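Local coordinates for protein probable TonB-dependent siderophore receptor PirA (Acinetobacter baumannii, PDB 5FR8) that probably takes part in the first step of iron uptake by binding iron-chelating siderophores, perhaps ferric enterobactin, at the outer membrane, at residues A[27-32]-A[418-423]; A[171-176]-A[724-729]; A[367-372]-A[414-419]; A[380-385]-A[404-409]; A[548-553]-A[567-572]. All coordinates share one frame; numbering follows the deposited sequence.

Contact 1. Residues A[27-32]-A[418-423]; sequences IFVTAE and EDNLKV
The N-terminal end of the modelled chain meets the wall of the TonB-dependent receptor barrel where Val29 and Ala31 run past Asn420 and Glu418 of strand 407-422. Residues 27-30 form an irregular approach, and a short helix starts at Ala31. The closest backbone pair is Ala31 and Asn420, with CA atoms 4.9 Å apart.

One hydrogen bond joins the segments. Asn420 ND2 gives it to Val29 O at 3.0 Å, with a bent N-H...O angle of 138°. The amide nitrogen lies above the carbonyl plane, and the oxygen is tilted out of the amide plane. Asn420 holds CG anti to its backbone N (chi1 177°), which turns the amide toward Val29. The CB of Asn420 lies 3.9 Å from Ala31 N.

Two residues earlier on the strand, Glu418 packs its side chain against the methyl group of Ala31. Ala31 CB is 3.6 Å from Glu418 OE1 and 3.9 Å from Glu418 CB. The main partner of this carboxylate is Arg145, which forms a salt bridge with OE1. Nearby, Glu32 bonds through OE2 to Tyr146.

The polar link is therefore single and not straight, and the methyl group of Ala31 adds a separate contact with Glu418. The buried Glu418 is probably stabilised as an anion by Arg145; from residues 27-32 it meets chiefly that methyl group.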
# COMPACT_ATOMS: atom_id res chain seq x y z
N ILE A 27 -18.37 23.19 -18.89
CA ILE A 27 -19.15 22.37 -17.92
C ILE A 27 -18.52 22.42 -16.52
O ILE A 27 -17.35 22.78 -16.36
CB ILE A 27 -19.32 20.90 -18.42
CG1 ILE A 27 -20.57 20.23 -17.81
CG2 ILE A 27 -18.06 20.09 -18.13
CD1 ILE A 27 -21.01 18.96 -18.51
N PHE A 28 -19.31 22.04 -15.52
CA PHE A 28 -18.96 22.25 -14.11
C PHE A 28 -17.82 21.37 -13.58
O PHE A 28 -17.51 20.32 -14.13
CB PHE A 28 -20.20 22.07 -13.22
CG PHE A 28 -20.75 20.64 -13.15
CD1 PHE A 28 -20.19 19.69 -12.30
CD2 PHE A 28 -21.87 20.28 -13.89
CE1 PHE A 28 -20.70 18.41 -12.21
CE2 PHE A 28 -22.39 19.00 -13.81
CZ PHE A 28 -21.80 18.07 -12.97
N VAL A 29 -17.21 21.81 -12.48
CA VAL A 29 -16.08 21.10 -11.90
C VAL A 29 -16.31 20.87 -10.41
O VAL A 29 -16.39 21.82 -9.63
CB VAL A 29 -14.76 21.85 -12.11
CG1 VAL A 29 -13.57 20.98 -11.70
CG2 VAL A 29 -14.61 22.27 -13.55
N THR A 30 -16.41 19.60 -10.02
CA THR A 30 -16.68 19.19 -8.65
C THR A 30 -15.44 19.45 -7.77
O THR A 30 -14.32 19.67 -8.26
CB THR A 30 -17.11 17.68 -8.64
OG1 THR A 30 -18.43 17.57 -9.18
CG2 THR A 30 -17.10 17.03 -7.24
N ALA A 31 -15.65 19.42 -6.46
CA ALA A 31 -14.55 19.47 -5.51
C ALA A 31 -13.53 18.37 -5.80
O ALA A 31 -12.33 18.64 -5.83
CB ALA A 31 -15.07 19.34 -4.09
N GLU A 32 -14.00 17.12 -5.98
CA GLU A 32 -13.09 15.99 -6.18
C GLU A 32 -12.16 16.28 -7.33
O GLU A 32 -10.93 16.14 -7.19
CB GLU A 32 -13.82 14.68 -6.45
CG GLU A 32 -12.91 13.47 -6.59
CD GLU A 32 -13.62 12.22 -7.06
OE1 GLU A 32 -14.75 12.32 -7.56
OE2 GLU A 32 -13.03 11.12 -6.93
N GLU A 418 -19.31 19.12 0.37
CA GLU A 418 -18.15 19.68 -0.31
C GLU A 418 -18.56 20.77 -1.27
O GLU A 418 -19.52 20.61 -2.04
CB GLU A 418 -17.45 18.61 -1.11
CG GLU A 418 -16.55 17.71 -0.31
CD GLU A 418 -15.78 16.78 -1.21
OE1 GLU A 418 -16.34 16.44 -2.29
OE2 GLU A 418 -14.63 16.42 -0.86
N ASP A 419 -17.82 21.88 -1.24
CA ASP A 419 -18.10 23.00 -2.11
C ASP A 419 -16.84 23.37 -2.89
O ASP A 419 -15.77 23.52 -2.32
CB ASP A 419 -18.60 24.17 -1.27
CG ASP A 419 -19.60 25.05 -1.99
OD1 ASP A 419 -19.78 24.93 -3.22
OD2 ASP A 419 -20.20 25.90 -1.31
N ASN A 420 -16.98 23.50 -4.21
CA ASN A 420 -15.96 24.15 -5.02
C ASN A 420 -16.43 25.54 -5.44
O ASN A 420 -17.36 25.70 -6.25
CB ASN A 420 -15.58 23.31 -6.24
CG ASN A 420 -14.56 24.02 -7.12
OD1 ASN A 420 -14.08 25.10 -6.77
ND2 ASN A 420 -14.23 23.42 -8.26
N LEU A 421 -15.76 26.55 -4.89
CA LEU A 421 -16.13 27.96 -5.11
C LEU A 421 -15.14 28.64 -6.06
O LEU A 421 -13.93 28.45 -5.94
CB LEU A 421 -16.13 28.71 -3.77
CG LEU A 421 -16.99 28.18 -2.60
CD1 LEU A 421 -16.25 27.14 -1.79
CD2 LEU A 421 -17.41 29.29 -1.67
N LYS A 422 -15.64 29.41 -7.01
CA LYS A 422 -14.77 30.41 -7.67
C LYS A 422 -14.92 31.68 -6.88
O LYS A 422 -15.90 32.38 -7.00
CB LYS A 422 -15.13 30.63 -9.13
CG LYS A 422 -14.12 30.01 -10.09
CD LYS A 422 -14.54 30.20 -11.53
CE LYS A 422 -14.57 28.87 -12.27
NZ LYS A 422 -15.60 28.84 -13.34
N VAL A 423 -13.94 31.94 -6.03
CA VAL A 423 -14.00 33.09 -5.15
C VAL A 423 -13.70 34.35 -5.95
O VAL A 423 -14.26 35.39 -5.65
CB VAL A 423 -13.03 32.93 -3.96
CG1 VAL A 423 -13.11 34.13 -3.03
CG2 VAL A 423 -13.38 31.66 -3.19

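Contact 2. Residues A[171-176]-A[724-729]; sequences EFYTSQ and AYYASL
Tyr173 carries CG anti to its backbone N (chi1 168°), while Tyr726 sets CG between its backbone N and carbonyl carbon (chi1 67°). These turns lay the Tyr173 ring against the base of the Tyr726 side chain, on one face of the sheet, while the far end of Tyr726 leads away. Tyr173 OH comes to 3.6 Å from Tyr726 CB, and Tyr173 CE2 to 4.0 Å from Tyr726 CD1. The two side chains cross obliquely, without stacking. Beside them, Tyr173 CD2 rests 3.9 Å from Ser728 CB.

The strands run antiparallel, with their short axes at 170°. Thr174 N and Ala727 O bond at 3.0 Å, and Ala727 N returns a bond of equal length to Thr174 O. Gln176 N donates to Tyr725 O at 2.7 Å.

The other face carries Thr174, Gln176, Tyr725 and Ala727. There Gln176 folds back along its own strand, and NE2 donates to Thr174 OG1 at 3.2 Å with the hydroxyl oxygen in the amide plane. Asn186 is a second partner of that hydroxyl, and Tyr725 OH bonds to Glu178.

Tyr173 also touches Pro53 and Arg55, so the sheet face that carries it looks toward the plug. The pairing of strand 167-177 with the C-terminal strand 724-731 is the seam that closes a TonB-dependent receptor barrel.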
# COMPACT_ATOMS: atom_id res chain seq x y z
N GLU A 171 -0.14 -8.62 -24.95
CA GLU A 171 1.17 -8.11 -24.56
C GLU A 171 1.98 -9.19 -23.85
O GLU A 171 1.43 -9.97 -23.08
CB GLU A 171 1.01 -6.88 -23.65
CG GLU A 171 0.45 -5.63 -24.32
CD GLU A 171 -0.92 -5.18 -23.80
OE1 GLU A 171 -1.82 -6.04 -23.57
OE2 GLU A 171 -1.10 -3.95 -23.60
N PHE A 172 3.27 -9.22 -24.09
CA PHE A 172 4.16 -10.17 -23.43
C PHE A 172 5.23 -9.36 -22.75
O PHE A 172 5.46 -8.20 -23.11
CB PHE A 172 4.83 -11.12 -24.42
CG PHE A 172 3.88 -12.05 -25.15
CD1 PHE A 172 3.04 -11.57 -26.14
CD2 PHE A 172 3.85 -13.40 -24.86
CE1 PHE A 172 2.16 -12.42 -26.81
CE2 PHE A 172 2.98 -14.25 -25.53
CZ PHE A 172 2.13 -13.76 -26.50
N TYR A 173 5.88 -9.95 -21.77
CA TYR A 173 7.01 -9.30 -21.13
C TYR A 173 7.89 -10.34 -20.48
O TYR A 173 7.41 -11.36 -19.99
CB TYR A 173 6.54 -8.30 -20.07
CG TYR A 173 7.66 -7.79 -19.17
CD1 TYR A 173 8.16 -8.58 -18.13
CD2 TYR A 173 8.20 -6.53 -19.35
CE1 TYR A 173 9.17 -8.12 -17.31
CE2 TYR A 173 9.21 -6.07 -18.54
CZ TYR A 173 9.69 -6.87 -17.52
OH TYR A 173 10.70 -6.40 -16.71
N THR A 174 9.18 -10.07 -20.46
CA THR A 174 10.10 -10.95 -19.76
C THR A 174 11.22 -10.13 -19.18
O THR A 174 11.62 -9.14 -19.77
CB THR A 174 10.64 -12.03 -20.71
OG1 THR A 174 11.50 -12.91 -19.99
CG2 THR A 174 11.37 -11.40 -21.88
N SER A 175 11.70 -10.52 -18.02
CA SER A 175 12.89 -9.90 -17.44
C SER A 175 13.91 -10.99 -17.14
O SER A 175 13.54 -12.06 -16.66
CB SER A 175 12.54 -9.16 -16.14
OG SER A 175 13.62 -9.20 -15.22
N GLN A 176 15.18 -10.69 -17.39
CA GLN A 176 16.23 -11.71 -17.36
C GLN A 176 17.50 -11.24 -16.64
O GLN A 176 18.42 -10.67 -17.26
CB GLN A 176 16.56 -12.11 -18.79
CG GLN A 176 15.45 -12.89 -19.48
CD GLN A 176 15.15 -14.18 -18.76
OE1 GLN A 176 16.01 -14.75 -18.10
NE2 GLN A 176 13.90 -14.64 -18.86
N ALA A 724 19.54 -6.39 -15.07
CA ALA A 724 18.54 -7.25 -15.67
C ALA A 724 18.17 -6.74 -17.06
O ALA A 724 17.91 -5.55 -17.24
CB ALA A 724 17.30 -7.32 -14.80
N TYR A 725 18.17 -7.65 -18.03
CA TYR A 725 17.77 -7.32 -19.38
C TYR A 725 16.33 -7.77 -19.55
O TYR A 725 15.98 -8.91 -19.23
CB TYR A 725 18.66 -8.01 -20.41
CG TYR A 725 20.15 -7.89 -20.12
CD1 TYR A 725 20.88 -6.79 -20.55
CD2 TYR A 725 20.82 -8.90 -19.43
CE1 TYR A 725 22.24 -6.70 -20.29
CE2 TYR A 725 22.16 -8.82 -19.17
CZ TYR A 725 22.87 -7.72 -19.59
OH TYR A 725 24.22 -7.64 -19.32
N TYR A 726 15.51 -6.86 -20.06
CA TYR A 726 14.10 -7.12 -20.19
C TYR A 726 13.59 -6.70 -21.58
O TYR A 726 14.28 -5.95 -22.29
CB TYR A 726 13.36 -6.40 -19.07
CG TYR A 726 13.41 -4.89 -19.18
CD1 TYR A 726 12.44 -4.20 -19.89
CD2 TYR A 726 14.41 -4.16 -18.57
CE1 TYR A 726 12.46 -2.82 -19.99
CE2 TYR A 726 14.45 -2.78 -18.67
CZ TYR A 726 13.46 -2.11 -19.39
OH TYR A 726 13.46 -0.74 -19.49
N ALA A 727 12.42 -7.22 -21.97
CA ALA A 727 11.80 -6.91 -23.27
C ALA A 727 10.30 -7.18 -23.26
O ALA A 727 9.84 -8.09 -22.60
CB ALA A 727 12.46 -7.69 -24.39
N SER A 728 9.54 -6.36 -23.99
CA SER A 728 8.09 -6.50 -24.04
C SER A 728 7.57 -6.19 -25.43
O SER A 728 7.94 -5.17 -26.02
CB SER A 728 7.44 -5.54 -23.04
OG SER A 728 7.52 -4.20 -23.50
N LEU A 729 6.71 -7.06 -25.96
CA LEU A 729 6.11 -6.82 -27.27
C LEU A 729 4.59 -6.92 -27.21
O LEU A 729 4.01 -7.77 -26.53
CB LEU A 729 6.69 -7.77 -28.32
CG LEU A 729 6.01 -9.12 -28.50
CD1 LEU A 729 4.83 -8.99 -29.45
CD2 LEU A 729 7.00 -10.13 -29.04

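Contact 3. Residues A[367-372]-A[414-419]; sequences VLTVGT and SAYIED
Tyr416 lays its ring over Gly371 on the neighbouring antiparallel strand of the barrel wall, a pairing known as aromatic rescue of glycine. With CG between backbone N and carbonyl carbon (chi1 55°), the phenol swings across to the facing strand. Gly371 CA sits over one ring face, 3.8 Å from the centroid and 20° off the normal. The same two residues exchange backbone hydrogen bonds, both 3.0 Å: Gly371 N to Tyr416 O and Tyr416 N to Gly371 O.

Thr369 reaches the ring differently. Its CG2 comes to the edge, near the ring plane, 4.0 Å from Tyr416 CE2. Thr369 also lies alongside Glu418, both pointing the same way.

The opposite face carries Leu368, Val370, Ile417 and Asp419. Val370 and Ile417 lie on the surface there. Asp419 OD2 bonds to Gln366 on the adjoining part of strand 365-380. Leu368 slants across Ile417, with CD1 of Leu368 3.6 Å from CG1 of Ile417.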
# COMPACT_ATOMS: atom_id res chain seq x y z
N VAL A 367 -20.12 24.44 -6.82
CA VAL A 367 -20.52 23.09 -7.14
C VAL A 367 -20.57 22.33 -5.83
O VAL A 367 -19.53 21.99 -5.25
CB VAL A 367 -19.56 22.43 -8.15
CG1 VAL A 367 -20.01 20.99 -8.45
CG2 VAL A 367 -19.50 23.24 -9.44
N LEU A 368 -21.79 22.10 -5.33
CA LEU A 368 -21.96 21.39 -4.07
C LEU A 368 -21.98 19.90 -4.29
O LEU A 368 -22.86 19.38 -4.98
CB LEU A 368 -23.26 21.82 -3.41
CG LEU A 368 -23.50 21.21 -2.03
CD1 LEU A 368 -22.63 21.90 -0.99
CD2 LEU A 368 -24.98 21.30 -1.65
N THR A 369 -21.00 19.20 -3.71
CA THR A 369 -21.06 17.74 -3.60
C THR A 369 -21.64 17.33 -2.23
O THR A 369 -21.28 17.89 -1.20
CB THR A 369 -19.67 17.10 -3.80
OG1 THR A 369 -19.30 17.23 -5.18
CG2 THR A 369 -19.68 15.65 -3.44
N VAL A 370 -22.55 16.36 -2.22
CA VAL A 370 -23.05 15.80 -0.97
C VAL A 370 -23.16 14.29 -1.09
O VAL A 370 -23.62 13.78 -2.11
CB VAL A 370 -24.39 16.44 -0.59
CG1 VAL A 370 -25.36 16.32 -1.75
CG2 VAL A 370 -24.93 15.79 0.68
N GLY A 371 -22.70 13.56 -0.07
CA GLY A 371 -22.53 12.10 -0.20
C GLY A 371 -22.74 11.24 1.04
O GLY A 371 -22.62 11.73 2.16
N THR A 372 -23.06 9.96 0.81
CA THR A 372 -23.19 8.98 1.88
C THR A 372 -22.36 7.77 1.56
O THR A 372 -22.21 7.41 0.39
CB THR A 372 -24.62 8.46 2.02
OG1 THR A 372 -25.48 9.53 2.40
CG2 THR A 372 -24.71 7.37 3.08
N SER A 414 -20.85 6.95 7.00
CA SER A 414 -20.22 8.24 6.71
C SER A 414 -21.12 9.12 5.88
O SER A 414 -21.89 8.64 5.06
CB SER A 414 -18.92 8.01 5.92
OG SER A 414 -18.16 6.94 6.47
N ALA A 415 -21.02 10.42 6.09
CA ALA A 415 -21.62 11.42 5.19
C ALA A 415 -20.67 12.62 5.06
O ALA A 415 -19.87 12.90 5.97
CB ALA A 415 -22.96 11.88 5.73
N TYR A 416 -20.75 13.32 3.93
CA TYR A 416 -19.86 14.44 3.69
C TYR A 416 -20.50 15.50 2.80
O TYR A 416 -21.43 15.23 2.04
CB TYR A 416 -18.56 13.95 3.08
CG TYR A 416 -18.74 13.13 1.81
CD1 TYR A 416 -18.98 11.75 1.85
CD2 TYR A 416 -18.62 13.73 0.57
CE1 TYR A 416 -19.12 11.01 0.70
CE2 TYR A 416 -18.77 13.01 -0.59
CZ TYR A 416 -19.01 11.65 -0.52
OH TYR A 416 -19.16 10.95 -1.69
N ILE A 417 -19.98 16.72 2.92
CA ILE A 417 -20.43 17.83 2.07
C ILE A 417 -19.22 18.61 1.59
O ILE A 417 -18.21 18.71 2.29
CB ILE A 417 -21.41 18.75 2.81
CG1 ILE A 417 -21.85 19.88 1.90
CG2 ILE A 417 -20.75 19.33 4.05
CD1 ILE A 417 -23.13 20.57 2.35
N GLU A 418 -19.31 19.12 0.37
CA GLU A 418 -18.15 19.68 -0.31
C GLU A 418 -18.56 20.77 -1.27
O GLU A 418 -19.52 20.61 -2.04
CB GLU A 418 -17.45 18.61 -1.11
CG GLU A 418 -16.55 17.71 -0.31
CD GLU A 418 -15.78 16.78 -1.21
OE1 GLU A 418 -16.34 16.44 -2.29
OE2 GLU A 418 -14.63 16.42 -0.86
N ASP A 419 -17.82 21.88 -1.24
CA ASP A 419 -18.10 23.00 -2.11
C ASP A 419 -16.84 23.37 -2.89
O ASP A 419 -15.77 23.52 -2.32
CB ASP A 419 -18.60 24.17 -1.27
CG ASP A 419 -19.60 25.05 -1.99
OD1 ASP A 419 -19.78 24.93 -3.22
OD2 ASP A 419 -20.20 25.90 -1.31

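Contact 4. Residues A[380-385]-A[404-409]; sequences KDNVST and DRSKME
Lys380 and Lys407 form an antiparallel non-hydrogen-bonded pair, their CA atoms 4.7 Å apart, where two neighbouring barrel strands give way to the long loop between them. Just beyond, Asp381 N donates to Ser406 O at 2.8 Å, nearly straight at 165° and in the carbonyl plane. Each segment also has a turn built on an aspartate.

In 380-385 the turn is an Asx motif. Asp381 OD1 accepts from Ser384 N at 2.9 Å, and OD2 accepts from Ser384 OG, both on the syn side. Tyr475 OH is a further partner of OD2 and links this turn to helix 474-477. In 404-409 the Asx turn is made by Asp404. Its OD1 takes bonds from Ser406 N and Ser406 OG, both arriving from the same face of the carboxylate.

The two lysine side chains lie side by side and point the same way. Lys380 NZ and Lys407 NZ lie 3.6 Å apart on the exposed side, where solvent probably screens the like charges.

Thr385 projects toward the other segment. Its OG1, set between the backbone N and carbonyl carbon (chi1 60°), donates to Asp381 O at 2.6 Å, in the carbonyl plane and on a lone pair of that oxygen. Its methyl group meets the bent side chain of Met408 tip to tip. Thr385 CG2 is 3.9 Å from Met408 CE, which also lies 4.1 Å from Asp381 CB.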
# COMPACT_ATOMS: atom_id res chain seq x y z
N LYS A 380 -13.40 -13.90 9.31
CA LYS A 380 -13.15 -15.15 10.06
C LYS A 380 -11.63 -15.39 10.07
O LYS A 380 -10.98 -15.37 8.99
CB LYS A 380 -13.93 -16.33 9.42
CG LYS A 380 -14.17 -17.55 10.33
CD LYS A 380 -14.66 -18.83 9.62
CE LYS A 380 -15.49 -19.78 10.52
NZ LYS A 380 -16.53 -20.60 9.79
N ASP A 381 -11.07 -15.56 11.28
CA ASP A 381 -9.66 -15.97 11.48
C ASP A 381 -9.54 -16.84 12.74
O ASP A 381 -9.63 -16.34 13.86
CB ASP A 381 -8.73 -14.77 11.59
CG ASP A 381 -7.23 -15.15 11.73
OD1 ASP A 381 -6.93 -16.28 12.21
OD2 ASP A 381 -6.36 -14.30 11.39
N ASN A 382 -9.36 -18.14 12.54
CA ASN A 382 -9.35 -19.08 13.65
C ASN A 382 -7.97 -19.56 14.05
O ASN A 382 -7.82 -20.30 15.02
CB ASN A 382 -10.25 -20.28 13.37
CG ASN A 382 -10.79 -20.88 14.64
OD1 ASN A 382 -11.51 -20.22 15.39
ND2 ASN A 382 -10.41 -22.12 14.93
N VAL A 383 -6.95 -19.14 13.33
CA VAL A 383 -5.59 -19.54 13.65
C VAL A 383 -4.82 -18.44 14.47
O VAL A 383 -3.99 -18.78 15.33
CB VAL A 383 -4.85 -19.96 12.36
CG1 VAL A 383 -4.56 -18.75 11.48
CG2 VAL A 383 -3.58 -20.75 12.69
N SER A 384 -5.10 -17.16 14.24
CA SER A 384 -4.46 -16.08 15.00
C SER A 384 -5.11 -15.78 16.36
O SER A 384 -4.53 -15.12 17.23
CB SER A 384 -4.47 -14.80 14.18
OG SER A 384 -3.92 -15.02 12.89
N THR A 385 -6.33 -16.28 16.51
CA THR A 385 -7.20 -15.91 17.61
C THR A 385 -7.28 -17.01 18.66
O THR A 385 -8.20 -17.07 19.49
CB THR A 385 -8.60 -15.58 17.08
OG1 THR A 385 -9.15 -16.73 16.43
CG2 THR A 385 -8.51 -14.41 16.08
N ASP A 404 -16.90 -16.20 20.93
CA ASP A 404 -16.25 -16.63 19.70
C ASP A 404 -15.19 -15.63 19.36
O ASP A 404 -15.50 -14.50 19.00
CB ASP A 404 -17.26 -16.74 18.56
CG ASP A 404 -16.72 -17.54 17.37
OD1 ASP A 404 -15.50 -17.80 17.35
OD2 ASP A 404 -17.52 -17.92 16.47
N ARG A 405 -13.93 -16.02 19.50
CA ARG A 405 -12.79 -15.15 19.18
C ARG A 405 -12.44 -15.16 17.70
O ARG A 405 -11.47 -14.52 17.32
CB ARG A 405 -11.53 -15.58 19.95
CG ARG A 405 -11.62 -15.47 21.46
CD ARG A 405 -10.53 -16.26 22.19
NE ARG A 405 -9.19 -16.04 21.66
CZ ARG A 405 -8.06 -16.34 22.31
NH1 ARG A 405 -8.13 -16.86 23.53
NH2 ARG A 405 -6.88 -16.12 21.76
N SER A 406 -13.18 -15.88 16.88
CA SER A 406 -12.74 -16.17 15.51
C SER A 406 -13.38 -15.25 14.48
O SER A 406 -13.01 -15.28 13.32
CB SER A 406 -13.03 -17.63 15.15
OG SER A 406 -14.40 -17.82 14.81
N LYS A 407 -14.36 -14.46 14.91
CA LYS A 407 -15.20 -13.68 13.98
C LYS A 407 -15.25 -12.25 14.42
O LYS A 407 -15.61 -11.96 15.56
CB LYS A 407 -16.63 -14.25 13.89
CG LYS A 407 -16.63 -15.72 13.51
CD LYS A 407 -17.84 -16.18 12.72
CE LYS A 407 -17.49 -17.49 12.00
NZ LYS A 407 -18.63 -18.45 11.85
N MET A 408 -14.89 -11.36 13.51
CA MET A 408 -14.81 -9.94 13.80
C MET A 408 -15.69 -9.14 12.84
O MET A 408 -15.72 -9.44 11.63
CB MET A 408 -13.35 -9.51 13.70
CG MET A 408 -12.51 -10.07 14.85
SD MET A 408 -10.78 -10.40 14.42
CE MET A 408 -10.85 -12.12 13.93
N GLU A 409 -16.39 -8.13 13.37
CA GLU A 409 -17.27 -7.22 12.58
C GLU A 409 -16.73 -5.81 12.63
O GLU A 409 -16.21 -5.39 13.66
CB GLU A 409 -18.72 -7.15 13.16
CG GLU A 409 -19.60 -8.35 12.83
CD GLU A 409 -21.03 -7.97 12.45
OE1 GLU A 409 -21.23 -6.89 11.84
OE2 GLU A 409 -21.97 -8.75 12.74

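Contact 5. Residues A[548-553]-A[567-572]; sequences GTVDGS and WNILRW
Val550 and Trp567 form an antiparallel hydrogen-bonded pair in the hairpin of strands 548-553 and 564-591; the axes of the two short segments are 132° apart in direction. Trp567 N donates to Val550 O at 2.9 Å. Farther along, Ile569 N donates to Gly548 O at 3.0 Å.

Two donors grip Trp567 O. Val550 N reaches it at 3.2 Å in the carbonyl plane. Thr549 OG1 donates at 2.7 Å from above that plane. The hydroxyl of Thr549 is anti to its backbone N (chi1 -175°), which turns it to the facing strand. A side chain thus adds to the ladder of backbone bonds.

On the face opposite Thr549, Val550 touches two side chains of the partner strand. Its CG1 lies 4.0 Å from Trp567 CB, and the two side chains meet at a slant. The indole edge is turned to Val550 O, which lies in the ring plane. Tyr396 of helix 396-400 meets the indole edge-to-face. Leu499 touches both Val550 and Trp567, so strand 498-501, which begins at the disulfide-bonded Cys498, packs here too. Ile569 crosses Val550 at about a right angle, with Ile569 CD1 4.1 Å from Val550 CB.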
# COMPACT_ATOMS: atom_id res chain seq x y z
N GLY A 548 -3.26 -4.21 33.72
CA GLY A 548 -3.58 -5.12 34.81
C GLY A 548 -2.82 -6.41 34.65
O GLY A 548 -1.95 -6.52 33.80
N THR A 549 -3.14 -7.40 35.46
CA THR A 549 -2.40 -8.65 35.43
C THR A 549 -3.33 -9.86 35.47
O THR A 549 -4.47 -9.74 35.90
CB THR A 549 -1.42 -8.68 36.60
OG1 THR A 549 -0.61 -9.86 36.51
CG2 THR A 549 -2.15 -8.66 37.93
N VAL A 550 -2.86 -11.02 34.99
CA VAL A 550 -3.67 -12.27 35.00
C VAL A 550 -2.81 -13.51 35.22
O VAL A 550 -1.67 -13.56 34.74
CB VAL A 550 -4.45 -12.47 33.68
CG1 VAL A 550 -3.51 -12.67 32.50
CG2 VAL A 550 -5.39 -13.66 33.79
N ASP A 551 -3.36 -14.51 35.92
CA ASP A 551 -2.67 -15.78 36.18
C ASP A 551 -3.11 -16.88 35.24
O ASP A 551 -4.27 -17.28 35.23
CB ASP A 551 -2.90 -16.24 37.61
CG ASP A 551 -1.94 -15.62 38.59
OD1 ASP A 551 -0.73 -15.51 38.25
OD2 ASP A 551 -2.40 -15.23 39.68
N GLY A 552 -2.15 -17.38 34.47
CA GLY A 552 -2.44 -18.31 33.39
C GLY A 552 -1.83 -19.67 33.62
O GLY A 552 -0.61 -19.83 33.77
N SER A 553 -2.68 -20.68 33.62
CA SER A 553 -2.21 -22.03 33.81
C SER A 553 -1.76 -22.60 32.47
O SER A 553 -2.38 -22.37 31.44
CB SER A 553 -3.32 -22.87 34.42
OG SER A 553 -3.81 -22.22 35.58
N TRP A 567 1.08 -12.83 34.25
CA TRP A 567 1.33 -12.11 33.01
C TRP A 567 1.02 -10.63 33.22
O TRP A 567 0.05 -10.26 33.89
CB TRP A 567 0.48 -12.65 31.86
CG TRP A 567 0.88 -14.02 31.37
CD1 TRP A 567 0.37 -15.20 31.78
CD2 TRP A 567 1.88 -14.33 30.38
NE1 TRP A 567 0.99 -16.23 31.12
CE2 TRP A 567 1.92 -15.72 30.26
CE3 TRP A 567 2.73 -13.56 29.59
CZ2 TRP A 567 2.78 -16.36 29.38
CZ3 TRP A 567 3.59 -14.21 28.72
CH2 TRP A 567 3.61 -15.58 28.62
N ASN A 568 1.85 -9.78 32.61
CA ASN A 568 1.56 -8.36 32.50
C ASN A 568 0.71 -8.15 31.26
O ASN A 568 1.01 -8.69 30.19
CB ASN A 568 2.86 -7.55 32.42
CG ASN A 568 3.70 -7.69 33.67
OD1 ASN A 568 3.26 -7.33 34.75
ND2 ASN A 568 4.88 -8.27 33.54
N ILE A 569 -0.38 -7.40 31.40
CA ILE A 569 -1.29 -7.21 30.30
C ILE A 569 -1.08 -5.83 29.67
O ILE A 569 -1.38 -4.79 30.29
CB ILE A 569 -2.75 -7.31 30.74
CG1 ILE A 569 -3.03 -8.64 31.42
CG2 ILE A 569 -3.67 -7.11 29.55
CD1 ILE A 569 -4.35 -8.65 32.17
N LEU A 570 -0.60 -5.83 28.44
CA LEU A 570 -0.57 -4.63 27.61
C LEU A 570 -1.70 -4.69 26.61
O LEU A 570 -2.20 -5.77 26.31
CB LEU A 570 0.76 -4.56 26.84
CG LEU A 570 2.02 -4.61 27.71
CD1 LEU A 570 3.25 -4.98 26.90
CD2 LEU A 570 2.20 -3.28 28.44
N ARG A 571 -2.10 -3.55 26.08
CA ARG A 571 -3.05 -3.57 24.98
C ARG A 571 -2.70 -2.56 23.89
O ARG A 571 -2.08 -1.53 24.16
CB ARG A 571 -4.47 -3.33 25.51
CG ARG A 571 -4.56 -2.18 26.49
CD ARG A 571 -6.00 -1.75 26.75
NE ARG A 571 -6.10 -0.29 26.83
CZ ARG A 571 -7.23 0.38 27.02
NH1 ARG A 571 -8.38 -0.28 27.15
NH2 ARG A 571 -7.21 1.70 27.08
N TRP A 572 -3.11 -2.83 22.66
CA TRP A 572 -2.97 -1.85 21.62
C TRP A 572 -3.47 -0.49 22.15
O TRP A 572 -4.44 -0.42 22.90
CB TRP A 572 -3.71 -2.29 20.35
CG TRP A 572 -3.09 -3.52 19.65
CD1 TRP A 572 -3.42 -4.83 19.84
CD2 TRP A 572 -2.04 -3.51 18.66
NE1 TRP A 572 -2.64 -5.64 19.05
CE2 TRP A 572 -1.79 -4.85 18.31
CE3 TRP A 572 -1.30 -2.50 18.04
CZ2 TRP A 572 -0.85 -5.20 17.36
CZ3 TRP A 572 -0.36 -2.86 17.10
CH2 TRP A 572 -0.14 -4.20 16.77

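From the N terminus, contact 1 opens first and closes on strand 407-422, tying the start of the chain to the barrel wall. Contact 2 opens inside that loop and closes near the C terminus, pairing the first and last barrel strands, so the two cross. Contact 3 nests within contact 2 and ends on the same part of strand 407-422 as contact 1, sharing Glu418 and Asp419. The two touch, with centres 11 Å apart. Contact 4 lies inside the loop closed by contact 3, at the far end of the same strand pair, its centre about 36 Å away. Contact 5 follows in series, still within contact 2, and closes a hairpin about 20 Å from contact 4 between centres.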